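Local structure of malate synthase (Haloferax volcanii, 3OYZ) at residues A[127-130]-A[131-134]; A[139-143]-A[144-148]; A[166-169]-A[170-173]; A[213-216]-A[217-220]; A[246-250]-A[251-255]. The protein catalyses the magnesium-dependent Claisen condensation of acetyl-CoA with glyoxylate and the hydrolysis of the malyl-CoA intermediate to malate and CoA in the glyoxylate cycle. All blocks are in the same frame, centred on the assembly; numbering follows the deposited sequence. Where two conformers were deposited one is given.

Contact 1 of 5, residues A[127-130]-A[131-134]; sequences IDDW and KKAD
Asp128 and Lys131 lie side by side at the start of helix 127-143, pointing the same way, and close a salt bridge in which Lys131 NZ sits 3.0 Å from Asp128 OD1. The amine meets that oxygen nearly head-on, in line with its C-O bond. Lys131 runs out straight beyond CG, and because CG turns beside the backbone N (chi1 -72°) its methylenes are laid back along the first turn: CG rests 3.3 Å from Ile127 O, and CE passes 4.2 Å from Ile127 CG1, the two side chains crossing at a slant. Glu172 in helix 169-174 forms a second salt bridge to the same NZ. On another flank Asp129 and Lys132 cross at about a right angle. Their charges stay 4.8 Å apart, Asp129 OD1 to Lys132 NZ, and a water joins them, donating to Asp129 OD1 and accepting from Lys132 NZ; Asp129 OD2 takes hydrogen bonds from Trp87 NE1 and Gly125 N. The indole of Trp130 packs against strand 152-157, with Ile127 CD1 3.9 Å above one face, near the rim; its NE1 bonds to Gly125 O. Beneath all this, i to i+4 bonds such as Asp134 N to Trp130 O (3.0 Å) hold the turn. With carboxylates of two helices gripping one lysine, its ammonium charge is probably stabilised, and the bridge to Glu172 ties the opening turn of this barrel helix to helix 169-174.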
loop_
_atom_site.group_PDB
_atom_site.type_symbol
_atom_site.label_atom_id
_atom_site.label_comp_id
_atom_site.label_asym_id
_atom_site.label_seq_id
_atom_site.Cartn_x
_atom_site.Cartn_y
_atom_site.Cartn_z
ATOM N N ILE A 127 -4.761 -19.172 -0.479
ATOM C CA ILE A 127 -4.380 -19.976 -1.635
ATOM C C ILE A 127 -4.920 -21.413 -1.564
ATOM O O ILE A 127 -5.210 -22.026 -2.600
ATOM C CB ILE A 127 -2.834 -19.905 -1.788
ATOM C CG1 ILE A 127 -2.464 -20.450 -3.185
ATOM C CG2 ILE A 127 -2.139 -20.752 -0.651
ATOM C CD1 ILE A 127 -2.821 -19.321 -4.230
ATOM N N ASP A 128 -5.188 -21.959 -0.370
ATOM C CA ASP A 128 -5.680 -23.333 -0.358
ATOM C C ASP A 128 -7.153 -23.381 -0.868
ATOM O O ASP A 128 -7.512 -24.373 -1.488
ATOM C CB ASP A 128 -5.585 -23.967 1.052
ATOM C CG ASP A 128 -4.139 -24.432 1.318
ATOM O OD1 ASP A 128 -3.241 -24.338 0.424
ATOM O OD2 ASP A 128 -3.865 -24.965 2.380
ATOM N N ASP A 129 -7.913 -22.309 -0.696
ATOM C CA ASP A 129 -9.282 -22.223 -1.318
ATOM C C ASP A 129 -9.142 -22.084 -2.850
ATOM O O ASP A 129 -9.944 -22.655 -3.617
ATOM C CB ASP A 129 -10.021 -20.966 -0.846
ATOM C CG ASP A 129 -11.476 -20.869 -1.411
ATOM O OD1 ASP A 129 -12.254 -21.855 -1.234
ATOM O OD2 ASP A 129 -11.754 -19.870 -2.128
ATOM N N TRP A 130 -8.155 -21.335 -3.349
ATOM C CA TRP A 130 -7.937 -21.329 -4.814
ATOM C C TRP A 130 -7.575 -22.695 -5.358
ATOM O O TRP A 130 -7.970 -23.054 -6.482
ATOM C CB TRP A 130 -6.814 -20.353 -5.302
ATOM C CG TRP A 130 -6.953 -18.906 -4.876
ATOM C CD1 TRP A 130 -7.514 -18.389 -3.741
ATOM C CD2 TRP A 130 -6.325 -17.800 -5.545
ATOM N NE1 TRP A 130 -7.308 -17.034 -3.673
ATOM C CE2 TRP A 130 -6.534 -16.650 -4.746
ATOM C CE3 TRP A 130 -5.556 -17.709 -6.712
ATOM C CZ2 TRP A 130 -6.078 -15.369 -5.108
ATOM C CZ3 TRP A 130 -5.056 -16.415 -7.074
ATOM C CH2 TRP A 130 -5.356 -15.275 -6.286
ATOM N N LYS A 131 -6.856 -23.516 -4.597
ATOM C CA LYS A 131 -6.488 -24.841 -5.088
ATOM C C LYS A 131 -7.821 -25.631 -5.128
ATOM O O LYS A 131 -7.928 -26.580 -5.888
ATOM C CB LYS A 131 -5.562 -25.518 -4.061
ATOM C CG LYS A 131 -4.171 -24.800 -4.113
ATOM C CD LYS A 131 -3.186 -25.421 -3.057
ATOM C CE LYS A 131 -1.865 -24.578 -3.053
ATOM N NZ LYS A 131 -1.203 -24.960 -1.752
ATOM N N LYS A 132 -8.764 -25.385 -4.234
ATOM C CA LYS A 132 -10.048 -26.211 -4.318
ATOM C C LYS A 132 -10.777 -25.898 -5.653
ATOM O O LYS A 132 -11.295 -26.804 -6.279
ATOM C CB LYS A 132 -11.010 -25.776 -3.209
ATOM C CG LYS A 132 -10.488 -26.232 -1.819
ATOM C CD LYS A 132 -11.333 -25.607 -0.709
ATOM C CE LYS A 132 -10.724 -26.060 0.649
ATOM N NZ LYS A 132 -11.513 -25.454 1.792
ATOM N N ALA A 133 -10.805 -24.641 -6.092
ATOM C CA ALA A 133 -11.500 -24.338 -7.344
ATOM C C ALA A 133 -10.671 -25.001 -8.458
ATOM O O ALA A 133 -11.228 -25.695 -9.347
ATOM C CB ALA A 133 -11.619 -22.811 -7.542
ATOM N N ASP A 134 -9.348 -24.794 -8.470
ATOM C CA ASP A 134 -8.500 -25.475 -9.424
ATOM C C ASP A 134 -8.755 -26.967 -9.587
ATOM O O ASP A 134 -8.763 -27.525 -10.724
ATOM C CB ASP A 134 -7.002 -25.259 -9.134
ATOM C CG ASP A 134 -6.132 -26.099 -10.023
ATOM O OD1 ASP A 134 -6.056 -25.784 -11.227
ATOM O OD2 ASP A 134 -5.463 -27.064 -9.588
HETATM O O HOH W 1 -12.458 -22.715 1.290
#

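Contact 2 of 5, residues A[139-143]-A[144-148]; sequences IVEHE and HGLDE
His142, in the last turn of helix 127-143, reaches past the helix end to Glu148 in the loop beyond. Glu148 is the side chain to follow. From CB, its CG leaves anti to the backbone N (chi1 -162°) and the chain stays extended, which carries the carboxylate back toward the helix. CG passes 4.0 Å from His142 NE2 and 4.1 Å from Glu141 OE1; CD comes up at the imidazole edge, in the ring plane; OE1 then accepts the hydrogen bond from His142 NE2 at 2.8 Å, with an N-H...O angle of 163°. The oxygen lies close to the ring plane, yet the N-H meets it on its anti side, 34° out of the carboxylate plane.

Between these residues the backbone leaves the helix. Glu141 O takes the N-H of Leu146 at 2.8 Å and, weakly, that of His144, while Gly145 passes through positive phi. Leu146 CB packs 3.9 Å from Glu141 O. The carboxylate of Glu141 is occupied by loop amides, OE1 by Gly149 N and OE2 by Leu151 N, and OE2 also pairs with Arg182. His144 NE2 is bonded to Leu103 O. A proton on His142 NE2 is required by the bond to Glu148, and the nearby carboxylate would be expected to favour a protonated ring at this largely exposed turn between helix and strand 152-157, away from the catalytic residues.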
loop_
_atom_site.group_PDB
_atom_site.type_symbol
_atom_site.label_atom_id
_atom_site.label_comp_id
_atom_site.label_asym_id
_atom_site.label_seq_id
_atom_site.Cartn_x
_atom_site.Cartn_y
_atom_site.Cartn_z
ATOM N N ILE A 139 -11.127 -31.621 -12.583
ATOM C CA ILE A 139 -12.160 -32.691 -12.689
ATOM C C ILE A 139 -13.110 -32.475 -13.893
ATOM O O ILE A 139 -13.302 -33.423 -14.652
ATOM C CB ILE A 139 -12.914 -32.820 -11.381
ATOM C CG1 ILE A 139 -12.008 -33.581 -10.364
ATOM C CG2 ILE A 139 -14.247 -33.609 -11.549
ATOM C CD1 ILE A 139 -12.489 -33.343 -8.933
ATOM N N VAL A 140 -13.679 -31.286 -14.055
ATOM C CA VAL A 140 -14.496 -30.926 -15.230
ATOM C C VAL A 140 -13.833 -31.246 -16.541
ATOM O O VAL A 140 -14.465 -31.933 -17.381
ATOM C CB VAL A 140 -14.916 -29.442 -15.173
ATOM C CG1 VAL A 140 -15.422 -28.998 -16.532
ATOM C CG2 VAL A 140 -15.875 -29.228 -14.031
ATOM N N GLU A 141 -12.607 -30.763 -16.768
ATOM C CA GLU A 141 -11.783 -31.142 -17.909
ATOM C C GLU A 141 -11.695 -32.634 -18.194
ATOM O O GLU A 141 -11.906 -33.111 -19.334
ATOM C CB GLU A 141 -10.370 -30.523 -17.909
ATOM C CG GLU A 141 -10.479 -28.990 -18.019
ATOM C CD GLU A 141 -9.165 -28.268 -17.637
ATOM O OE1 GLU A 141 -8.307 -28.858 -16.919
ATOM O OE2 GLU A 141 -9.012 -27.090 -18.021
ATOM N N HIS A 142 -11.334 -33.376 -17.158
ATOM C CA HIS A 142 -11.182 -34.815 -17.334
ATOM C C HIS A 142 -12.552 -35.485 -17.582
ATOM O O HIS A 142 -12.639 -36.386 -18.400
ATOM C CB HIS A 142 -10.459 -35.466 -16.149
ATOM C CG HIS A 142 -8.966 -35.290 -16.216
ATOM N ND1 HIS A 142 -8.120 -36.270 -16.684
ATOM C CD2 HIS A 142 -8.192 -34.194 -16.013
ATOM C CE1 HIS A 142 -6.874 -35.817 -16.677
ATOM N NE2 HIS A 142 -6.896 -34.551 -16.286
ATOM N N GLU A 143 -13.598 -35.065 -16.903
ATOM C CA GLU A 143 -14.912 -35.682 -17.026
ATOM C C GLU A 143 -15.418 -35.471 -18.475
ATOM O O GLU A 143 -16.173 -36.301 -18.969
ATOM C CB GLU A 143 -15.939 -35.107 -16.051
ATOM C CG GLU A 143 -15.737 -35.626 -14.636
ATOM C CD GLU A 143 -15.813 -37.160 -14.569
ATOM O OE1 GLU A 143 -16.850 -37.675 -15.060
ATOM O OE2 GLU A 143 -14.873 -37.845 -14.074
ATOM N N HIS A 144 -14.949 -34.463 -19.204
ATOM C CA HIS A 144 -15.629 -34.082 -20.447
ATOM C C HIS A 144 -14.636 -34.179 -21.586
ATOM O O HIS A 144 -14.884 -33.619 -22.645
ATOM C CB HIS A 144 -16.224 -32.671 -20.379
ATOM C CG HIS A 144 -17.526 -32.619 -19.653
ATOM N ND1 HIS A 144 -18.385 -33.694 -19.626
ATOM C CD2 HIS A 144 -18.142 -31.639 -18.949
ATOM C CE1 HIS A 144 -19.446 -33.405 -18.893
ATOM N NE2 HIS A 144 -19.332 -32.156 -18.486
ATOM N N GLY A 145 -13.533 -34.877 -21.350
ATOM C CA GLY A 145 -12.415 -34.986 -22.270
ATOM C C GLY A 145 -11.851 -33.715 -22.869
ATOM O O GLY A 145 -11.377 -33.721 -24.012
ATOM N N LEU A 146 -11.865 -32.618 -22.116
ATOM C CA LEU A 146 -11.133 -31.430 -22.554
ATOM C C LEU A 146 -9.650 -31.549 -22.270
ATOM O O LEU A 146 -9.253 -32.321 -21.389
ATOM C CB LEU A 146 -11.695 -30.168 -21.891
ATOM C CG LEU A 146 -13.220 -30.199 -21.865
ATOM C CD1 LEU A 146 -13.710 -29.056 -21.035
ATOM C CD2 LEU A 146 -13.781 -30.008 -23.342
ATOM N N ASP A 147 -8.805 -30.791 -22.962
ATOM C CA ASP A 147 -7.389 -30.905 -22.636
ATOM C C ASP A 147 -7.157 -30.347 -21.208
ATOM O O ASP A 147 -7.792 -29.367 -20.791
ATOM C CB ASP A 147 -6.528 -30.129 -23.622
ATOM C CG ASP A 147 -6.504 -30.751 -25.018
ATOM O OD1 ASP A 147 -6.260 -31.972 -25.206
ATOM O OD2 ASP A 147 -6.623 -29.940 -25.960
ATOM N N GLU A 148 -6.328 -31.040 -20.432
ATOM C CA GLU A 148 -5.953 -30.517 -19.118
ATOM C C GLU A 148 -5.445 -29.071 -19.183
ATOM O O GLU A 148 -4.620 -28.735 -20.044
ATOM C CB GLU A 148 -4.902 -31.415 -18.449
ATOM C CG GLU A 148 -4.841 -31.128 -16.923
ATOM C CD GLU A 148 -4.016 -32.168 -16.173
ATOM O OE1 GLU A 148 -4.625 -33.054 -15.545
ATOM O OE2 GLU A 148 -2.772 -32.147 -16.280
#

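Contact 3 of 5, residues A[166-169]-A[170-173]; sequences MGDL and RDEM. With K (potassium ion), chain E.
Asp168 and Leu169 offer their carbonyl oxygens to the first turn of helix 169-174: Glu172 N reaches Asp168 O at 3.1 Å and Met173 N reaches Leu169 O at 2.8 Å, both bonds close to straight. The side chain of Asp168 sits at the N-cap but makes no capping bond. Its CG lies anti to the backbone N (chi1 -163°), which brings the carboxylate over the turn beside two other acids. Asp168 OD1 is 4.0 Å from Asp171 OD2 and Asp168 OD2 is 3.9 Å from Glu172 OE2, with the carboxylate planes nearly perpendicular in both pairs. Water probably eases the crowding of like charge: one molecule donates to both Asp168 OD2 and Glu172 OE2, and another links Asp168 OD1 to the amide of Asp171. Glu172 OE1 forms salt bridges with Lys131 and Lys175. This short helix follows helix 160-165 and lies before strand 183-188 of the TIM barrel, between helices 127-143 and 210-223. Its inner side is apolar, with Leu169 CG 4.0 Å from Met173 SD, the two chains crossing at a slant. On the outer side Arg170 NE donates to Asp171 OD1 at 3.1 Å; the oxygen lies in the guanidinium plane, whereas the nitrogen stands above the carboxylate. Arg170 NH1 also forms a salt bridge with Glu161 of the second subunit. Met173 O, 2.6 Å from a potassium ion, shares that site with Lys175 O, Asn178 OD1 and Glu181 OE2.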
loop_
_atom_site.group_PDB
_atom_site.type_symbol
_atom_site.label_atom_id
_atom_site.label_comp_id
_atom_site.label_asym_id
_atom_site.label_seq_id
_atom_site.Cartn_x
_atom_site.Cartn_y
_atom_site.Cartn_z
ATOM N N MET A 166 -2.253 -13.338 -2.936
ATOM C CA MET A 166 -1.563 -13.057 -4.230
ATOM C C MET A 166 -0.047 -12.972 -3.989
ATOM O O MET A 166 0.723 -13.154 -4.947
ATOM C CB MET A 166 -2.049 -11.756 -4.896
ATOM C CG MET A 166 -3.458 -11.799 -5.400
ATOM S SD MET A 166 -3.901 -10.233 -6.196
ATOM C CE MET A 166 -4.259 -9.149 -4.826
ATOM N N GLY A 167 0.386 -12.817 -2.731
ATOM C CA GLY A 167 1.822 -12.650 -2.383
ATOM C C GLY A 167 2.715 -13.839 -2.760
ATOM O O GLY A 167 3.910 -13.661 -3.058
ATOM N N ASP A 168 2.209 -15.077 -2.749
ATOM C CA ASP A 168 3.102 -16.197 -2.977
ATOM C C ASP A 168 2.655 -17.068 -4.192
ATOM O O ASP A 168 2.946 -18.273 -4.267
ATOM C CB ASP A 168 3.253 -17.017 -1.686
ATOM C CG ASP A 168 4.463 -17.952 -1.704
ATOM O OD1 ASP A 168 5.489 -17.603 -2.348
ATOM O OD2 ASP A 168 4.353 -19.066 -1.143
ATOM N N LEU A 169 1.950 -16.453 -5.139
ATOM C CA LEU A 169 1.253 -17.188 -6.154
ATOM C C LEU A 169 2.254 -17.841 -7.051
ATOM O O LEU A 169 2.055 -18.987 -7.457
ATOM C CB LEU A 169 0.415 -16.186 -6.967
ATOM C CG LEU A 169 -0.791 -16.460 -7.825
ATOM C CD1 LEU A 169 -1.599 -17.515 -7.113
ATOM C CD2 LEU A 169 -1.558 -15.145 -7.994
ATOM N N ARG A 170 3.334 -17.131 -7.397
ATOM C CA ARG A 170 4.320 -17.743 -8.296
ATOM C C ARG A 170 4.811 -19.116 -7.848
ATOM O O ARG A 170 4.871 -20.070 -8.630
ATOM C CB ARG A 170 5.522 -16.772 -8.528
ATOM C CG ARG A 170 6.635 -17.314 -9.423
ATOM C CD ARG A 170 7.971 -16.488 -9.190
ATOM N NE ARG A 170 8.473 -16.833 -7.833
ATOM C CZ ARG A 170 8.874 -15.938 -6.920
ATOM N NH1 ARG A 170 8.919 -14.664 -7.265
ATOM N NH2 ARG A 170 9.136 -16.278 -5.657
ATOM N N ASP A 171 5.292 -19.268 -6.625
ATOM C CA ASP A 171 5.708 -20.583 -6.235
ATOM C C ASP A 171 4.552 -21.586 -5.934
ATOM O O ASP A 171 4.759 -22.762 -6.067
ATOM C CB ASP A 171 6.508 -20.382 -4.961
ATOM C CG ASP A 171 7.906 -19.700 -5.263
ATOM O OD1 ASP A 171 8.360 -19.596 -6.424
ATOM O OD2 ASP A 171 8.535 -19.252 -4.292
ATOM N N GLU A 172 3.395 -21.146 -5.442
ATOM C CA GLU A 172 2.260 -22.072 -5.283
ATOM C C GLU A 172 1.823 -22.598 -6.655
ATOM O O GLU A 172 1.654 -23.827 -6.772
ATOM C CB GLU A 172 1.043 -21.346 -4.692
ATOM C CG GLU A 172 1.326 -20.979 -3.193
ATOM C CD GLU A 172 1.297 -22.158 -2.230
ATOM O OE1 GLU A 172 0.944 -23.342 -2.463
ATOM O OE2 GLU A 172 1.677 -21.884 -1.091
ATOM N N MET A 173 1.781 -21.760 -7.698
ATOM C CA MET A 173 1.428 -22.237 -9.031
ATOM C C MET A 173 2.416 -23.236 -9.572
ATOM O O MET A 173 2.073 -23.984 -10.487
ATOM C CB MET A 173 1.320 -21.114 -10.100
ATOM C CG MET A 173 0.347 -19.977 -9.765
ATOM S SD MET A 173 0.412 -18.573 -10.995
ATOM C CE MET A 173 1.069 -19.500 -12.370
HETATM K K K E . 1.035 -26.288 -10.921
HETATM O O HOH W 2 6.005 -16.890 -4.981
HETATM O O HOH W 3 1.824 -19.562 0.290
HETATM O O HOH W 4 4.938 -21.799 -1.922
HETATM O O HOH W 5 7.422 -19.451 -1.821
HETATM O O HOH W 6 2.463 -27.897 -12.571
#

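Contact 4 of 5, residues A[213-216]-A[217-220]; sequences RHNT and SRGA. With K (potassium ion), chain F.
Ser217 N donates to Arg213 O at 2.9 Å, the first of four i to i+4 bonds through this turn, and Ser217 also binds a potassium ion through OG (2.7 Å) and, at longer range, O (3.1 Å). With OG anti to the backbone N (chi1 173°), it lies on the side of the carbonyl carbon, where both oxygens can meet the ion; OG also hydrogen-bonds to Lys251 O. Glu163 of the second subunit pairs with both Arg218 NH1 and His214 NE2, while Asn215 ND2 binds Glu163 of its own chain. A water donates to Asn215 O and accepts a hydrogen bond from Arg218 NE. Asn215 lies beside Arg218, amide and guanidinium planes 13° apart, with Asn215 OD1 3.3 Å above one face of the guanidinium, toward its rim; its angle to NH2 is poor for a hydrogen bond. On the barrel side of helix 210-223, Thr216 and Ala220 pack on Leu186 of strand 183-188 and Ala220 also on Ala227 of strand 226-229.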
loop_
_atom_site.group_PDB
_atom_site.type_symbol
_atom_site.label_atom_id
_atom_site.label_comp_id
_atom_site.label_asym_id
_atom_site.label_seq_id
_atom_site.Cartn_x
_atom_site.Cartn_y
_atom_site.Cartn_z
ATOM N N ARG A 213 -5.697 -2.079 -5.487
ATOM C CA ARG A 213 -5.450 -2.059 -6.914
ATOM C C ARG A 213 -3.959 -2.140 -7.189
ATOM O O ARG A 213 -3.566 -2.942 -8.034
ATOM C CB ARG A 213 -6.067 -0.758 -7.486
ATOM C CG ARG A 213 -7.609 -0.752 -7.492
ATOM C CD ARG A 213 -8.105 0.503 -8.261
ATOM N NE ARG A 213 -8.153 1.637 -7.357
ATOM C CZ ARG A 213 -7.755 2.884 -7.580
ATOM N NH1 ARG A 213 -7.284 3.319 -8.754
ATOM N NH2 ARG A 213 -7.950 3.740 -6.589
ATOM N N HIS A 214 -3.156 -1.442 -6.379
ATOM C CA HIS A 214 -1.719 -1.624 -6.415
ATOM C C HIS A 214 -1.299 -3.091 -6.233
ATOM O O HIS A 214 -0.539 -3.642 -7.046
ATOM C CB HIS A 214 -0.947 -0.762 -5.408
ATOM C CG HIS A 214 0.529 -1.034 -5.412
ATOM N ND1 HIS A 214 1.404 -0.370 -6.261
ATOM C CD2 HIS A 214 1.277 -1.924 -4.723
ATOM C CE1 HIS A 214 2.639 -0.774 -6.007
ATOM N NE2 HIS A 214 2.590 -1.746 -5.111
ATOM N N ASN A 215 -1.777 -3.706 -5.167
ATOM C CA ASN A 215 -1.458 -5.127 -4.890
ATOM C C ASN A 215 -1.950 -6.148 -5.906
ATOM O O ASN A 215 -1.243 -7.131 -6.136
ATOM C CB ASN A 215 -1.970 -5.482 -3.493
ATOM C CG ASN A 215 -1.290 -4.621 -2.407
ATOM O OD1 ASN A 215 -0.278 -3.925 -2.648
ATOM N ND2 ASN A 215 -1.982 -4.485 -1.295
ATOM N N THR A 216 -3.086 -5.861 -6.570
ATOM C CA THR A 216 -3.637 -6.793 -7.571
ATOM C C THR A 216 -2.822 -6.608 -8.859
ATOM O O THR A 216 -2.383 -7.553 -9.463
ATOM C CB THR A 216 -5.068 -6.413 -7.846
ATOM O OG1 THR A 216 -5.727 -6.515 -6.562
ATOM C CG2 THR A 216 -5.671 -7.454 -8.911
ATOM N N SER A 217 -2.473 -5.365 -9.162
ATOM C CA SER A 217 -1.532 -5.141 -10.270
ATOM C C SER A 217 -0.149 -5.769 -10.102
ATOM O O SER A 217 0.357 -6.446 -11.013
ATOM C CB SER A 217 -1.459 -3.633 -10.588
ATOM O OG SER A 217 -0.403 -3.470 -11.570
ATOM N N ARG A 218 0.470 -5.632 -8.908
ATOM C CA ARG A 218 1.701 -6.305 -8.527
ATOM C C ARG A 218 1.581 -7.799 -8.577
ATOM O O ARG A 218 2.433 -8.491 -9.161
ATOM C CB ARG A 218 2.075 -5.837 -7.079
ATOM C CG ARG A 218 3.228 -6.623 -6.485
ATOM C CD ARG A 218 3.372 -5.997 -5.105
ATOM N NE ARG A 218 2.357 -6.558 -4.215
ATOM C CZ ARG A 218 2.182 -6.224 -2.941
ATOM N NH1 ARG A 218 2.971 -5.325 -2.370
ATOM N NH2 ARG A 218 1.325 -6.935 -2.221
ATOM N N GLY A 219 0.474 -8.305 -8.052
ATOM C CA GLY A 219 0.330 -9.751 -7.992
ATOM C C GLY A 219 0.289 -10.319 -9.425
ATOM O O GLY A 219 0.855 -11.392 -9.697
ATOM N N ALA A 220 -0.439 -9.630 -10.307
ATOM C CA ALA A 220 -0.504 -10.125 -11.678
ATOM C C ALA A 220 0.812 -10.048 -12.389
ATOM O O ALA A 220 1.219 -10.995 -13.082
ATOM C CB ALA A 220 -1.575 -9.286 -12.476
HETATM K K K F . 0.219 -4.984 -13.728
HETATM O O HOH W 7 0.530 -8.695 -4.629
#

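Contact 5 of 5, residues A[246-250]-A[251-255]; sequences TDNQA and KGMLG. With K (potassium ion), chain F.
A Schellman motif ends helix 238-249, and the residue that leaves the helix, Gly252, binds a potassium ion. Asn248 O receives Met253 N at 3.1 Å and Lys251 N at 2.8 Å, from opposite faces of its carbonyl plane. Gly252 N returns to Gln249 O at 3.1 Å, completing a type I turn from Gln249 to Gly252. Gly252 itself has positive phi (84°), and its O lies 2.9 Å from the potassium ion. Ser217 and Ser221 of the same chain and Met197 O of the second subunit also bind the metal.

Around the cap, Lys251 crosses Asp247 at a slant. In the conformer given, its NZ forms a salt bridge with Asp247 OD2 at 3.3 Å, coming from above the carboxylate plane. One water joins NZ to Asp247 OD2 and another joins it to Asp247 O, while Arg213 pairs with the same OD2. Asn248 CB packs 3.2 Å from Met253 O, and a water spans Asn248 ND2 and that oxygen; Asn248 OD1 accepts from Arg213 NH1. Leu254 CD2 meets Gln249 CG at 4.0 Å, the two chains crossing at about a right angle, and another water links Gln249 NE2 to Leu254 O; NE2 also bonds to Ser270 OG. Arg213 would be expected to keep Asp247 ionised, with Lys251 adding to this in the given conformer, and the cap leaves Gly252 O facing a metal that joins two subunits.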
loop_
_atom_site.group_PDB
_atom_site.type_symbol
_atom_site.label_atom_id
_atom_site.label_comp_id
_atom_site.label_asym_id
_atom_site.label_seq_id
_atom_site.Cartn_x
_atom_site.Cartn_y
_atom_site.Cartn_z
ATOM N N THR A 246 -7.947 6.192 -15.792
ATOM C CA THR A 246 -6.646 6.838 -15.845
ATOM C C THR A 246 -5.867 6.576 -14.564
ATOM O O THR A 246 -4.685 6.283 -14.665
ATOM C CB THR A 246 -6.789 8.349 -16.035
ATOM O OG1 THR A 246 -7.409 8.567 -17.304
ATOM C CG2 THR A 246 -5.429 8.981 -16.005
ATOM N N ASP A 247 -6.507 6.716 -13.405
ATOM C CA ASP A 247 -5.845 6.369 -12.138
ATOM C C ASP A 247 -5.370 4.892 -12.094
ATOM O O ASP A 247 -4.224 4.635 -11.760
ATOM C CB ASP A 247 -6.820 6.631 -10.997
ATOM C CG ASP A 247 -6.106 6.782 -9.663
ATOM O OD1 ASP A 247 -5.485 7.841 -9.450
ATOM O OD2 ASP A 247 -6.109 5.863 -8.817
ATOM N N ASN A 248 -6.205 3.940 -12.516
ATOM C CA ASN A 248 -5.828 2.530 -12.689
ATOM C C ASN A 248 -4.644 2.290 -13.587
ATOM O O ASN A 248 -3.731 1.583 -13.178
ATOM C CB ASN A 248 -6.963 1.647 -13.243
ATOM C CG ASN A 248 -8.146 1.611 -12.337
ATOM O OD1 ASN A 248 -8.077 1.978 -11.131
ATOM N ND2 ASN A 248 -9.264 1.162 -12.897
ATOM N N GLN A 249 -4.607 2.929 -14.753
ATOM C CA GLN A 249 -3.576 2.709 -15.761
ATOM C C GLN A 249 -2.246 3.165 -15.143
ATOM O O GLN A 249 -1.184 2.626 -15.482
ATOM C CB GLN A 249 -3.933 3.488 -17.055
ATOM C CG GLN A 249 -5.127 2.823 -17.825
ATOM C CD GLN A 249 -5.914 3.816 -18.724
ATOM O OE1 GLN A 249 -5.436 4.914 -18.999
ATOM N NE2 GLN A 249 -7.087 3.429 -19.166
ATOM N N ALA A 250 -2.272 4.152 -14.271
ATOM C CA ALA A 250 -0.991 4.585 -13.663
ATOM C C ALA A 250 -0.469 3.603 -12.598
ATOM O O ALA A 250 0.683 3.734 -12.174
ATOM C CB ALA A 250 -1.078 5.977 -13.068
ATOM N N LYS A 251 -1.302 2.630 -12.214
ATOM C CA LYS A 251 -0.929 1.533 -11.301
ATOM C C LYS A 251 -0.608 0.281 -12.115
ATOM O O LYS A 251 -0.233 -0.740 -11.559
ATOM C CB LYS A 251 -2.087 1.194 -10.344
ATOM C CG LYS A 251 -2.557 2.372 -9.466
ATOM C CD LYS A 251 -3.687 1.978 -8.530
ATOM C CE LYS A 251 -3.871 2.939 -7.362
ATOM N NZ LYS A 251 -3.482 4.360 -7.551
ATOM N N GLY A 252 -0.769 0.329 -13.440
ATOM C CA GLY A 252 -0.529 -0.862 -14.263
ATOM C C GLY A 252 -1.748 -1.784 -14.322
ATOM O O GLY A 252 -1.670 -2.950 -14.709
ATOM N N MET A 253 -2.895 -1.292 -13.891
ATOM C CA MET A 253 -4.133 -2.064 -13.996
ATOM C C MET A 253 -4.911 -1.555 -15.221
ATOM O O MET A 253 -5.563 -0.519 -15.179
ATOM C CB MET A 253 -4.946 -1.897 -12.713
ATOM C CG MET A 253 -6.286 -2.616 -12.656
ATOM S SD MET A 253 -6.974 -2.413 -10.947
ATOM C CE MET A 253 -6.218 -3.943 -10.391
ATOM N N LEU A 254 -4.762 -2.231 -16.349
ATOM C CA LEU A 254 -5.149 -1.588 -17.627
ATOM C C LEU A 254 -6.536 -2.025 -18.040
ATOM O O LEU A 254 -7.041 -1.561 -19.065
ATOM C CB LEU A 254 -4.132 -1.939 -18.720
ATOM C CG LEU A 254 -2.664 -1.600 -18.449
ATOM C CD1 LEU A 254 -1.699 -1.951 -19.605
ATOM C CD2 LEU A 254 -2.401 -0.147 -17.972
ATOM N N GLY A 255 -7.147 -2.966 -17.326
ATOM C CA GLY A 255 -8.506 -3.398 -17.630
ATOM C C GLY A 255 -9.487 -2.971 -16.568
ATOM O O GLY A 255 -9.082 -2.730 -15.418
HETATM K K K F . 0.219 -4.984 -13.728
HETATM O O HOH W 8 -2.573 5.908 -9.698
HETATM O O HOH W 9 -4.888 6.524 -6.461
HETATM O O HOH W 10 -8.562 0.351 -15.658
HETATM O O HOH W 11 -8.401 1.132 -18.272
#

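Contacts 1 and 2 both use helix 127-143, contact 1 near its start and contact 2 running from its end into the loop, and neither touches another subunit; contact 2 is the more exposed. Contact 3 packs on contact 1 through Leu169 against Ile127 and Trp130, and on contact 4 through Met166 against Thr216. Contacts 4 and 5 are buried and joined by the Arg213 to Asp247 salt bridge. Contacts 3, 4 and 5 all reach the second subunit. Their chemistry differs: contact 2 has a histidine-glutamate pair, contact 3 joins surface carboxylates to a potassium bound by its own chain, and contacts 4 and 5 share a potassium that also takes an oxygen of the second subunit.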